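Long-range contacts in putative acyl-CoA thioester hydrolase YbhC (Escherichia coli K-12, PDB 3GRH), which is a putative thioesterase of the outer membrane that belongs to the pectinesterase family but neither binds pectin nor shows pectinesterase activity: residues I237-T248 and V270-I281; V190-Q199 and N247-N258. All coordinates share one frame; numbering follows the deposited sequence.

How the contacts relate
Both contacts belong to the parallel beta-helix of this pectinesterase-family protein, their centres about 14 Å apart. Along the chain their segments alternate: 190-199, then 237-248, which runs into 247-258 through the shared N247 and T248, and finally 270-281. Contact 1 pairs two neighbouring coils round a corner, from strands 235-238 and 267-271 to strands 240-243 and 274-277. Contact 2 sets the 3-10 turn 190-192 against strand 249-251, while W197 and Q199, on and just after strand 196-198, reach the loop 254-258; strand 228-230 runs between the two strands. F249 packs on I237, I242 and V270 of contact 1, while N247, where the contacts meet, stands near D280, the predicted nucleophile.

Contact 1: I237-T248 and V270-I281; sequences INNVNILGRQNT and VTNSYIEGDVDI
Two successive coils of the parallel beta-helix lie one above the other here, with N238 in register with T271 and I242 with I275; strands 240-243 and 274-277 run 7° from parallel, their axes 4.8 Å apart at closest approach. In the ladder I242 N bonds Y274 O and I242 O takes E276 N. At the first corner the ND2 of N238, carried there with CG anti to the backbone N (chi1 177°), is shared between T271 OG1 at 2.7 Å and N272 OD1 at 2.9 Å. The amide planes of N238 and N272 stand 77° apart. S273 suits the bend because its small hydroxyl reaches the backbone, OG accepting from V240 N at 3.1 Å while donating to T271 O. Inside the helix I242 CD1 lies against I275 CG1 at 4.0 Å. On the outer face L243 CD2 meets the edge of the Y274 ring at CE2, 3.7 Å away, and Y274 OH donates to E276 OE1. From the loop just beyond, R245 NH1 reaches the anti lone pair of E276 OE2 at 3.3 Å, in a salt bridge; R245 also pairs with D216. T248 OG1 donates to E276 O at 2.9 Å, an oxygen that G244 N also grips. N247 N bonds V279 O just before D280, the predicted nucleophile, whose carboxylate pairs with R340. Backbone ladder and polar corners together thus help to hold the chain leading into the probable active site.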
loop_
_atom_site.group_PDB
_atom_site.type_symbol
_atom_site.label_atom_id
_atom_site.label_comp_id
_atom_site.label_asym_id
_atom_site.label_seq_id
_atom_site.Cartn_x
_atom_site.Cartn_y
_atom_site.Cartn_z
ATOM N N ILE A 237 4.851 3.688 7.843
ATOM C CA ILE A 237 3.712 4.628 7.681
ATOM C C ILE A 237 2.843 4.399 8.901
ATOM O O ILE A 237 2.361 3.247 9.109
ATOM C CB ILE A 237 2.959 4.265 6.405
ATOM C CG1 ILE A 237 3.850 4.586 5.219
ATOM C CG2 ILE A 237 1.701 5.059 6.337
ATOM C CD1 ILE A 237 3.391 3.970 3.943
ATOM N N ASN A 238 2.677 5.429 9.750
ATOM C CA ASN A 238 1.983 5.256 11.016
ATOM C C ASN A 238 0.938 6.347 11.181
ATOM O O ASN A 238 1.221 7.525 11.016
ATOM C CB ASN A 238 2.947 5.267 12.204
ATOM C CG ASN A 238 2.221 5.152 13.495
ATOM O OD1 ASN A 238 2.253 6.083 14.354
ATOM N ND2 ASN A 238 1.501 4.057 13.649
ATOM N N ASN A 239 -0.288 5.957 11.493
ATOM C CA ASN A 239 -1.384 6.949 11.738
ATOM C C ASN A 239 -1.533 7.888 10.589
ATOM O O ASN A 239 -1.500 9.110 10.749
ATOM C CB ASN A 239 -1.146 7.714 13.029
ATOM C CG ASN A 239 -2.377 8.446 13.518
ATOM O OD1 ASN A 239 -3.514 8.029 13.247
ATOM N ND2 ASN A 239 -2.145 9.583 14.180
ATOM N N VAL A 240 -1.673 7.321 9.389
ATOM C CA VAL A 240 -1.873 8.070 8.129
ATOM C C VAL A 240 -3.203 7.694 7.556
ATOM O O VAL A 240 -3.609 6.533 7.620
ATOM C CB VAL A 240 -0.686 7.852 7.163
ATOM C CG1 VAL A 240 -0.948 8.349 5.706
ATOM C CG2 VAL A 240 0.550 8.501 7.702
ATOM N N ASN A 241 -3.873 8.625 6.890
ATOM C CA ASN A 241 -5.060 8.304 6.094
ATOM C C ASN A 241 -4.636 8.341 4.643
ATOM O O ASN A 241 -4.050 9.331 4.213
ATOM C CB ASN A 241 -6.171 9.367 6.240
ATOM C CG ASN A 241 -6.739 9.451 7.619
ATOM O OD1 ASN A 241 -6.811 8.500 8.353
ATOM N ND2 ASN A 241 -7.046 10.678 8.038
ATOM N N ILE A 242 -4.907 7.273 3.918
ATOM C CA ILE A 242 -4.633 7.184 2.481
ATOM C C ILE A 242 -5.930 7.000 1.747
ATOM O O ILE A 242 -6.604 5.992 1.959
ATOM C CB ILE A 242 -3.654 6.008 2.164
ATOM C CG1 ILE A 242 -2.465 5.977 3.109
ATOM C CG2 ILE A 242 -3.214 6.230 0.752
ATOM C CD1 ILE A 242 -1.664 4.674 2.959
ATOM N N LEU A 243 -6.323 8.034 0.991
ATOM C CA LEU A 243 -7.677 8.155 0.483
ATOM C C LEU A 243 -7.677 8.155 -1.016
ATOM O O LEU A 243 -6.975 8.938 -1.678
ATOM C CB LEU A 243 -8.364 9.421 0.998
ATOM C CG LEU A 243 -8.413 9.516 2.498
ATOM C CD1 LEU A 243 -9.060 10.810 2.916
ATOM C CD2 LEU A 243 -9.060 8.373 3.188
ATOM N N GLY A 244 -8.480 7.256 -1.593
ATOM C CA GLY A 244 -8.650 7.188 -3.017
ATOM C C GLY A 244 -9.860 6.377 -3.398
ATOM O O GLY A 244 -10.810 6.258 -2.608
ATOM N N ARG A 245 -9.790 5.883 -4.630
ATOM C CA ARG A 245 -10.849 5.028 -5.202
ATOM C C ARG A 245 -10.119 3.853 -5.828
ATOM O O ARG A 245 -9.836 2.894 -5.136
ATOM C CB ARG A 245 -11.735 5.739 -6.139
ATOM C CG ARG A 245 -12.521 6.848 -5.524
ATOM C CD ARG A 245 -13.572 6.409 -4.642
ATOM N NE ARG A 245 -14.291 7.587 -4.103
ATOM C CZ ARG A 245 -14.124 8.088 -2.879
ATOM N NH1 ARG A 245 -13.280 7.566 -2.011
ATOM N NH2 ARG A 245 -14.885 9.137 -2.475
ATOM N N GLN A 246 -9.676 3.961 -7.085
ATOM C CA GLN A 246 -8.922 2.842 -7.705
ATOM C C GLN A 246 -7.439 3.000 -7.527
ATOM O O GLN A 246 -6.889 4.006 -7.836
ATOM C CB GLN A 246 -9.287 2.715 -9.192
ATOM C CG GLN A 246 -8.779 1.526 -9.859
ATOM C CD GLN A 246 -9.005 1.500 -11.316
ATOM O OE1 GLN A 246 -10.046 1.925 -11.766
ATOM N NE2 GLN A 246 -7.983 1.054 -12.096
ATOM N N ASN A 247 -6.805 1.973 -6.972
ATOM C CA ASN A 247 -5.359 1.881 -6.762
ATOM C C ASN A 247 -4.862 2.941 -5.766
ATOM O O ASN A 247 -3.749 3.480 -5.941
ATOM C CB ASN A 247 -4.592 2.040 -8.071
ATOM C CG ASN A 247 -4.854 0.949 -9.072
ATOM O OD1 ASN A 247 -5.355 1.241 -10.182
ATOM N ND2 ASN A 247 -4.531 -0.295 -8.726
ATOM N N THR A 248 -5.544 3.129 -4.631
ATOM C CA THR A 248 -5.151 4.060 -3.635
ATOM C C THR A 248 -3.703 4.006 -3.129
ATOM O O THR A 248 -3.037 5.033 -3.107
ATOM C CB THR A 248 -6.103 3.876 -2.465
ATOM O OG1 THR A 248 -7.448 4.099 -2.915
ATOM C CG2 THR A 248 -5.774 4.842 -1.393
ATOM N N VAL A 270 2.940 -0.705 7.673
ATOM C CA VAL A 270 1.849 0.302 7.780
ATOM C C VAL A 270 1.086 -0.036 9.062
ATOM O O VAL A 270 0.611 -1.171 9.230
ATOM C CB VAL A 270 0.887 0.189 6.589
ATOM C CG1 VAL A 270 -0.319 1.212 6.713
ATOM C CG2 VAL A 270 1.619 0.355 5.269
ATOM N N THR A 271 1.074 0.878 10.021
ATOM C CA THR A 271 0.424 0.676 11.280
ATOM C C THR A 271 -0.601 1.766 11.604
ATOM O O THR A 271 -0.392 2.964 11.251
ATOM C CB THR A 271 1.444 0.653 12.430
ATOM O OG1 THR A 271 2.282 1.836 12.419
ATOM C CG2 THR A 271 2.371 -0.598 12.294
ATOM N N ASN A 272 -1.703 1.376 12.262
ATOM C CA ASN A 272 -2.566 2.361 12.869
ATOM C C ASN A 272 -3.142 3.333 11.843
ATOM O O ASN A 272 -3.347 4.471 12.169
ATOM C CB ASN A 272 -1.867 3.121 13.971
ATOM C CG ASN A 272 -1.291 2.243 14.981
ATOM O OD1 ASN A 272 -0.095 2.375 15.438
ATOM N ND2 ASN A 272 -2.093 1.334 15.375
ATOM N N SER A 273 -3.361 2.859 10.629
ATOM C CA SER A 273 -3.727 3.721 9.493
ATOM C C SER A 273 -5.124 3.422 8.958
ATOM O O SER A 273 -5.797 2.535 9.457
ATOM C CB SER A 273 -2.695 3.673 8.404
ATOM O OG SER A 273 -1.423 4.230 8.845
ATOM N N TYR A 274 -5.562 4.258 8.038
ATOM C CA TYR A 274 -6.880 4.129 7.445
ATOM C C TYR A 274 -6.689 4.229 5.979
ATOM O O TYR A 274 -6.128 5.197 5.532
ATOM C CB TYR A 274 -7.787 5.205 7.941
ATOM C CG TYR A 274 -9.128 5.259 7.268
ATOM C CD1 TYR A 274 -10.123 4.417 7.624
ATOM C CD2 TYR A 274 -9.365 6.131 6.260
ATOM C CE1 TYR A 274 -11.336 4.429 6.988
ATOM C CE2 TYR A 274 -10.608 6.182 5.667
ATOM C CZ TYR A 274 -11.542 5.307 6.004
ATOM O OH TYR A 274 -12.827 5.315 5.423
ATOM N N ILE A 275 -7.186 3.253 5.209
ATOM C CA ILE A 275 -7.006 3.237 3.747
ATOM C C ILE A 275 -8.363 3.003 3.104
ATOM O O ILE A 275 -9.096 2.125 3.530
ATOM C CB ILE A 275 -6.031 2.120 3.349
ATOM C CG1 ILE A 275 -4.741 2.314 4.084
ATOM C CG2 ILE A 275 -5.830 2.164 1.802
ATOM C CD1 ILE A 275 -3.657 1.244 3.717
ATOM N N GLU A 276 -8.736 3.894 2.202
ATOM C CA GLU A 276 -10.098 3.888 1.596
ATOM C C GLU A 276 -9.942 3.795 0.084
ATOM O O GLU A 276 -9.049 4.391 -0.503
ATOM C CB GLU A 276 -10.765 5.208 1.943
ATOM C CG GLU A 276 -12.165 5.403 1.469
ATOM C CD GLU A 276 -12.772 6.650 2.056
ATOM O OE1 GLU A 276 -13.006 6.715 3.310
ATOM O OE2 GLU A 276 -13.085 7.579 1.249
ATOM N N GLY A 277 -10.813 3.032 -0.540
ATOM C CA GLY A 277 -10.895 2.989 -1.976
ATOM C C GLY A 277 -11.990 2.068 -2.420
ATOM O O GLY A 277 -12.883 1.731 -1.654
ATOM N N ASP A 278 -11.920 1.683 -3.690
ATOM C CA ASP A 278 -12.851 0.681 -4.206
ATOM C C ASP A 278 -12.190 -0.507 -4.903
ATOM O O ASP A 278 -12.226 -1.624 -4.401
ATOM C CB ASP A 278 -13.988 1.318 -5.054
ATOM C CG ASP A 278 -13.526 2.334 -6.084
ATOM O OD1 ASP A 278 -12.486 2.166 -6.770
ATOM O OD2 ASP A 278 -14.324 3.296 -6.302
ATOM N N VAL A 279 -11.573 -0.266 -6.038
ATOM C CA VAL A 279 -10.963 -1.305 -6.882
ATOM C C VAL A 279 -9.457 -1.307 -6.680
ATOM O O VAL A 279 -8.758 -0.349 -6.905
ATOM C CB VAL A 279 -11.288 -1.014 -8.332
ATOM C CG1 VAL A 279 -10.523 -1.940 -9.301
ATOM C CG2 VAL A 279 -12.796 -1.146 -8.532
ATOM N N ASP A 280 -8.948 -2.435 -6.217
ATOM C CA ASP A 280 -7.525 -2.654 -5.994
ATOM C C ASP A 280 -6.953 -1.591 -5.101
ATOM O O ASP A 280 -5.985 -0.911 -5.486
ATOM C CB ASP A 280 -6.827 -2.782 -7.351
ATOM C CG ASP A 280 -7.369 -3.913 -8.216
ATOM O OD1 ASP A 280 -7.999 -4.870 -7.737
ATOM O OD2 ASP A 280 -7.117 -3.881 -9.484
ATOM N N ILE A 281 -7.480 -1.510 -3.885
ATOM C CA ILE A 281 -7.161 -0.449 -2.983
ATOM C C ILE A 281 -5.677 -0.502 -2.618
ATOM O O ILE A 281 -5.050 0.521 -2.480
ATOM C CB ILE A 281 -8.048 -0.527 -1.779
ATOM C CG1 ILE A 281 -9.543 -0.519 -2.157
ATOM C CG2 ILE A 281 -7.715 0.585 -0.788
ATOM C CD1 ILE A 281 -10.388 -0.754 -0.933
HETATM O O HOH W 1 4.649 1.860 10.750
#

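Contact 2: V190-Q199 and N247-N258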
loop_
_atom_site.group_PDB
_atom_site.type_symbol
_atom_site.label_atom_id
_atom_site.label_comp_id
_atom_site.label_asym_id
_atom_site.label_seq_id
_atom_site.Cartn_x
_atom_site.Cartn_y
_atom_site.Cartn_z
ATOM N N VAL A 190 -0.813 4.152 -14.697
ATOM C CA VAL A 190 -0.974 4.107 -13.222
ATOM C C VAL A 190 0.314 4.480 -12.523
ATOM O O VAL A 190 0.290 5.154 -11.448
ATOM C CB VAL A 190 -1.490 2.725 -12.774
ATOM C CG1 VAL A 190 -0.551 1.615 -13.186
ATOM C CG2 VAL A 190 -1.783 2.647 -11.239
ATOM N N LEU A 191 1.449 4.026 -13.038
ATOM C CA LEU A 191 2.742 4.268 -12.378
ATOM C C LEU A 191 3.196 5.743 -12.432
ATOM O O LEU A 191 4.296 6.060 -11.941
ATOM C CB LEU A 191 3.851 3.364 -12.969
ATOM C CG LEU A 191 3.700 1.878 -12.618
ATOM C CD1 LEU A 191 4.953 1.133 -12.896
ATOM C CD2 LEU A 191 3.365 1.662 -11.127
ATOM N N CYS A 192 2.411 6.622 -13.030
ATOM C CA CYS A 192 2.659 8.038 -12.982
ATOM C C CYS A 192 1.530 8.785 -12.345
ATOM O O CYS A 192 1.543 10.021 -12.330
ATOM C CB CYS A 192 2.789 8.585 -14.369
ATOM S SG CYS A 192 4.206 7.856 -15.269
ATOM N N SER A 193 0.514 8.103 -11.845
ATOM C CA SER A 193 -0.667 8.814 -11.326
ATOM C C SER A 193 -0.573 9.135 -9.845
ATOM O O SER A 193 -1.492 9.645 -9.294
ATOM C CB SER A 193 -1.958 7.970 -11.545
ATOM O OG SER A 193 -1.923 6.803 -10.706
ATOM N N ALA A 194 0.543 8.835 -9.197
ATOM C CA ALA A 194 0.645 9.051 -7.754
ATOM C C ALA A 194 0.754 10.477 -7.334
ATOM O O ALA A 194 1.597 11.197 -7.900
ATOM C CB ALA A 194 1.836 8.189 -7.120
ATOM N N VAL A 195 0.054 10.854 -6.271
ATOM C CA VAL A 195 0.203 12.201 -5.673
ATOM C C VAL A 195 1.507 12.252 -4.894
ATOM O O VAL A 195 2.249 13.206 -4.967
ATOM C CB VAL A 195 -1.014 12.543 -4.761
ATOM C CG1 VAL A 195 -0.771 13.887 -4.054
ATOM C CG2 VAL A 195 -2.317 12.524 -5.593
ATOM N N PHE A 196 1.737 11.243 -4.061
ATOM C CA PHE A 196 2.911 11.136 -3.211
ATOM C C PHE A 196 3.638 9.908 -3.698
ATOM O O PHE A 196 3.105 8.813 -3.649
ATOM C CB PHE A 196 2.483 10.980 -1.735
ATOM C CG PHE A 196 3.528 11.210 -0.767
ATOM C CD1 PHE A 196 3.521 12.345 0.059
ATOM C CD2 PHE A 196 4.568 10.379 -0.664
ATOM C CE1 PHE A 196 4.502 12.549 0.958
ATOM C CE2 PHE A 196 5.642 10.638 0.255
ATOM C CZ PHE A 196 5.555 11.737 1.046
ATOM N N TRP A 197 4.863 10.098 -4.177
ATOM C CA TRP A 197 5.688 8.988 -4.687
ATOM C C TRP A 197 7.040 9.078 -4.075
ATOM O O TRP A 197 7.725 10.059 -4.178
ATOM C CB TRP A 197 5.816 9.118 -6.174
ATOM C CG TRP A 197 6.705 8.173 -6.884
ATOM C CD1 TRP A 197 7.220 7.006 -6.412
ATOM C CD2 TRP A 197 7.158 8.273 -8.252
ATOM N NE1 TRP A 197 7.997 6.420 -7.373
ATOM C CE2 TRP A 197 8.016 7.205 -8.481
ATOM C CE3 TRP A 197 7.037 9.255 -9.238
ATOM C CZ2 TRP A 197 8.660 7.014 -9.689
ATOM C CZ3 TRP A 197 7.613 9.028 -10.441
ATOM C CH2 TRP A 197 8.430 7.955 -10.660
ATOM N N SER A 198 7.363 8.034 -3.343
ATOM C CA SER A 198 8.682 7.922 -2.700
ATOM C C SER A 198 9.489 6.770 -3.197
ATOM O O SER A 198 8.955 5.699 -3.349
ATOM C CB SER A 198 8.496 7.761 -1.234
ATOM O OG SER A 198 9.736 7.611 -0.538
ATOM N N GLN A 199 10.783 7.042 -3.454
ATOM C CA GLN A 199 11.761 5.986 -3.605
ATOM C C GLN A 199 12.750 5.984 -2.460
ATOM O O GLN A 199 13.798 5.316 -2.508
ATOM C CB GLN A 199 12.519 6.150 -4.895
ATOM C CG GLN A 199 11.603 6.157 -6.085
ATOM C CD GLN A 199 12.298 5.631 -7.251
ATOM O OE1 GLN A 199 13.456 6.002 -7.520
ATOM N NE2 GLN A 199 11.680 4.646 -7.897
ATOM N N ASN A 247 -6.805 1.973 -6.972
ATOM C CA ASN A 247 -5.359 1.881 -6.762
ATOM C C ASN A 247 -4.862 2.941 -5.766
ATOM O O ASN A 247 -3.749 3.480 -5.941
ATOM C CB ASN A 247 -4.592 2.040 -8.071
ATOM C CG ASN A 247 -4.854 0.949 -9.072
ATOM O OD1 ASN A 247 -5.355 1.241 -10.182
ATOM N ND2 ASN A 247 -4.531 -0.295 -8.726
ATOM N N THR A 248 -5.544 3.129 -4.631
ATOM C CA THR A 248 -5.151 4.060 -3.635
ATOM C C THR A 248 -3.703 4.006 -3.129
ATOM O O THR A 248 -3.037 5.033 -3.107
ATOM C CB THR A 248 -6.103 3.876 -2.465
ATOM O OG1 THR A 248 -7.448 4.099 -2.915
ATOM C CG2 THR A 248 -5.774 4.842 -1.393
ATOM N N PHE A 249 -3.251 2.819 -2.766
ATOM C CA PHE A 249 -1.922 2.603 -2.224
ATOM C C PHE A 249 -1.219 1.608 -3.147
ATOM O O PHE A 249 -1.743 0.534 -3.369
ATOM C CB PHE A 249 -2.076 2.097 -0.808
ATOM C CG PHE A 249 -0.753 1.856 -0.101
ATOM C CD1 PHE A 249 0.329 2.750 -0.208
ATOM C CD2 PHE A 249 -0.599 0.783 0.711
ATOM C CE1 PHE A 249 1.500 2.527 0.502
ATOM C CE2 PHE A 249 0.596 0.557 1.391
ATOM C CZ PHE A 249 1.605 1.411 1.298
ATOM N N PHE A 250 -0.031 1.976 -3.672
ATOM C CA PHE A 250 0.680 1.156 -4.636
ATOM C C PHE A 250 2.094 0.977 -4.127
ATOM O O PHE A 250 2.773 1.955 -3.836
ATOM C CB PHE A 250 0.713 1.845 -5.987
ATOM C CG PHE A 250 0.723 0.883 -7.137
ATOM C CD1 PHE A 250 -0.389 0.742 -7.916
ATOM C CD2 PHE A 250 1.755 -0.004 -7.318
ATOM C CE1 PHE A 250 -0.435 -0.200 -8.953
ATOM C CE2 PHE A 250 1.745 -0.949 -8.338
ATOM C CZ PHE A 250 0.662 -1.045 -9.164
ATOM N N VAL A 251 2.526 -0.260 -3.942
ATOM C CA VAL A 251 3.913 -0.465 -3.656
ATOM C C VAL A 251 4.588 -1.071 -4.857
ATOM O O VAL A 251 3.993 -1.813 -5.604
ATOM C CB VAL A 251 4.122 -1.346 -2.509
ATOM C CG1 VAL A 251 3.603 -0.597 -1.226
ATOM C CG2 VAL A 251 3.346 -2.619 -2.601
ATOM N N THR A 252 5.814 -0.674 -5.117
ATOM C CA THR A 252 6.546 -1.290 -6.166
ATOM C C THR A 252 7.974 -1.512 -5.730
ATOM O O THR A 252 8.386 -1.119 -4.629
ATOM C CB THR A 252 6.601 -0.481 -7.495
ATOM O OG1 THR A 252 7.788 0.326 -7.506
ATOM C CG2 THR A 252 5.364 0.397 -7.831
ATOM N N ASN A 253 8.683 -2.256 -6.537
ATOM C CA ASN A 253 10.061 -2.584 -6.341
ATOM C C ASN A 253 10.933 -1.918 -7.413
ATOM O O ASN A 253 12.031 -2.337 -7.684
ATOM C CB ASN A 253 10.315 -4.110 -6.285
ATOM C CG ASN A 253 10.117 -4.791 -7.543
ATOM O OD1 ASN A 253 9.439 -4.284 -8.412
ATOM N ND2 ASN A 253 10.607 -6.040 -7.620
ATOM N N SER A 254 10.431 -0.874 -8.003
ATOM C CA SER A 254 11.130 -0.136 -9.011
ATOM C C SER A 254 12.392 0.495 -8.499
ATOM O O SER A 254 12.498 0.943 -7.327
ATOM C CB SER A 254 10.194 0.992 -9.476
ATOM O OG SER A 254 10.805 1.816 -10.449
ATOM N N GLY A 255 13.351 0.598 -9.423
ATOM C CA GLY A 255 14.527 1.438 -9.235
ATOM C C GLY A 255 14.341 2.713 -10.019
ATOM O O GLY A 255 13.219 3.173 -10.227
ATOM N N VAL A 256 15.431 3.293 -10.500
ATOM C CA VAL A 256 15.293 4.585 -11.176
ATOM C C VAL A 256 14.603 4.579 -12.558
ATOM O O VAL A 256 14.197 5.630 -13.057
ATOM C CB VAL A 256 16.649 5.266 -11.316
ATOM C CG1 VAL A 256 17.188 5.604 -9.942
ATOM C CG2 VAL A 256 17.577 4.407 -12.141
ATOM N N GLN A 257 14.442 3.394 -13.143
ATOM C CA GLN A 257 13.696 3.224 -14.399
ATOM C C GLN A 257 12.153 3.301 -14.364
ATOM O O GLN A 257 11.495 3.268 -15.413
ATOM C CB GLN A 257 14.062 1.860 -14.983
ATOM C CG GLN A 257 15.459 1.730 -15.456
ATOM C CD GLN A 257 15.616 0.523 -16.375
ATOM O OE1 GLN A 257 15.342 0.598 -17.576
ATOM N NE2 GLN A 257 16.056 -0.598 -15.807
ATOM N N ASN A 258 11.564 3.431 -13.171
ATOM C CA ASN A 258 10.109 3.487 -13.033
ATOM C C ASN A 258 9.355 2.349 -13.712
ATOM O O ASN A 258 8.519 2.562 -14.579
ATOM C CB ASN A 258 9.577 4.877 -13.456
ATOM C CG ASN A 258 8.177 5.122 -13.029
ATOM O OD1 ASN A 258 7.688 4.478 -12.154
ATOM N ND2 ASN A 258 7.519 6.103 -13.653
#
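L191 and V190, side by side on the short 3-10 turn 190-192, both bear on the ring of F250, but in different ways. L191 sets its CD2 methyl over one face, offset toward the rim and 4.1 Å from F250 CE2, the two side chains crossing at about a right angle. V190 also crosses F250 nearly at right angles, its CG2 coming obliquely to F250 CE1 at 3.9 Å. That methyl lies anti to the backbone N, since CG1 sits between the backbone N and the carbonyl carbon (chi1 59°), and it faces N247 OD1 as well. L191 CD2 further touches T252 CG2 at 4.1 Å, so this one methyl touches both the F250 ring and the T252 methyl. Aliphatic residues suit this patch, where the turn leans on strand 249-251.

Farther along, N258 turns its amide against W197, the planes 35° apart, with N258 ND2 3.6 Å from W197 CH2 in an oblique approach. The polar ends are held from outside: N258 OD1 by R229, W197 NE1 by D231. At the far end the long side chain of Q199 reaches the type I turn 255-258. Its NE2 donates to G255 O at 3.2 Å with a nearly straight N-H (178°), the acceptor lying in the amide plane of Q199 but the donor well above the carbonyl plane. S254 OG grips the same oxygen from the opposite face. Q199 is itself placed by Y175 and D231, and T252 OG1, which also meets D231, receives S254 N in an ST turn. C192, disulfide-linked to C180, ties the 3-10 turn to helix 174-181. The contact joins loops bearing the 3-10 turn and the 255-258 turn to strands of the right-handed parallel beta-helix, the pectinesterase-family fold, in which loops project from the coils.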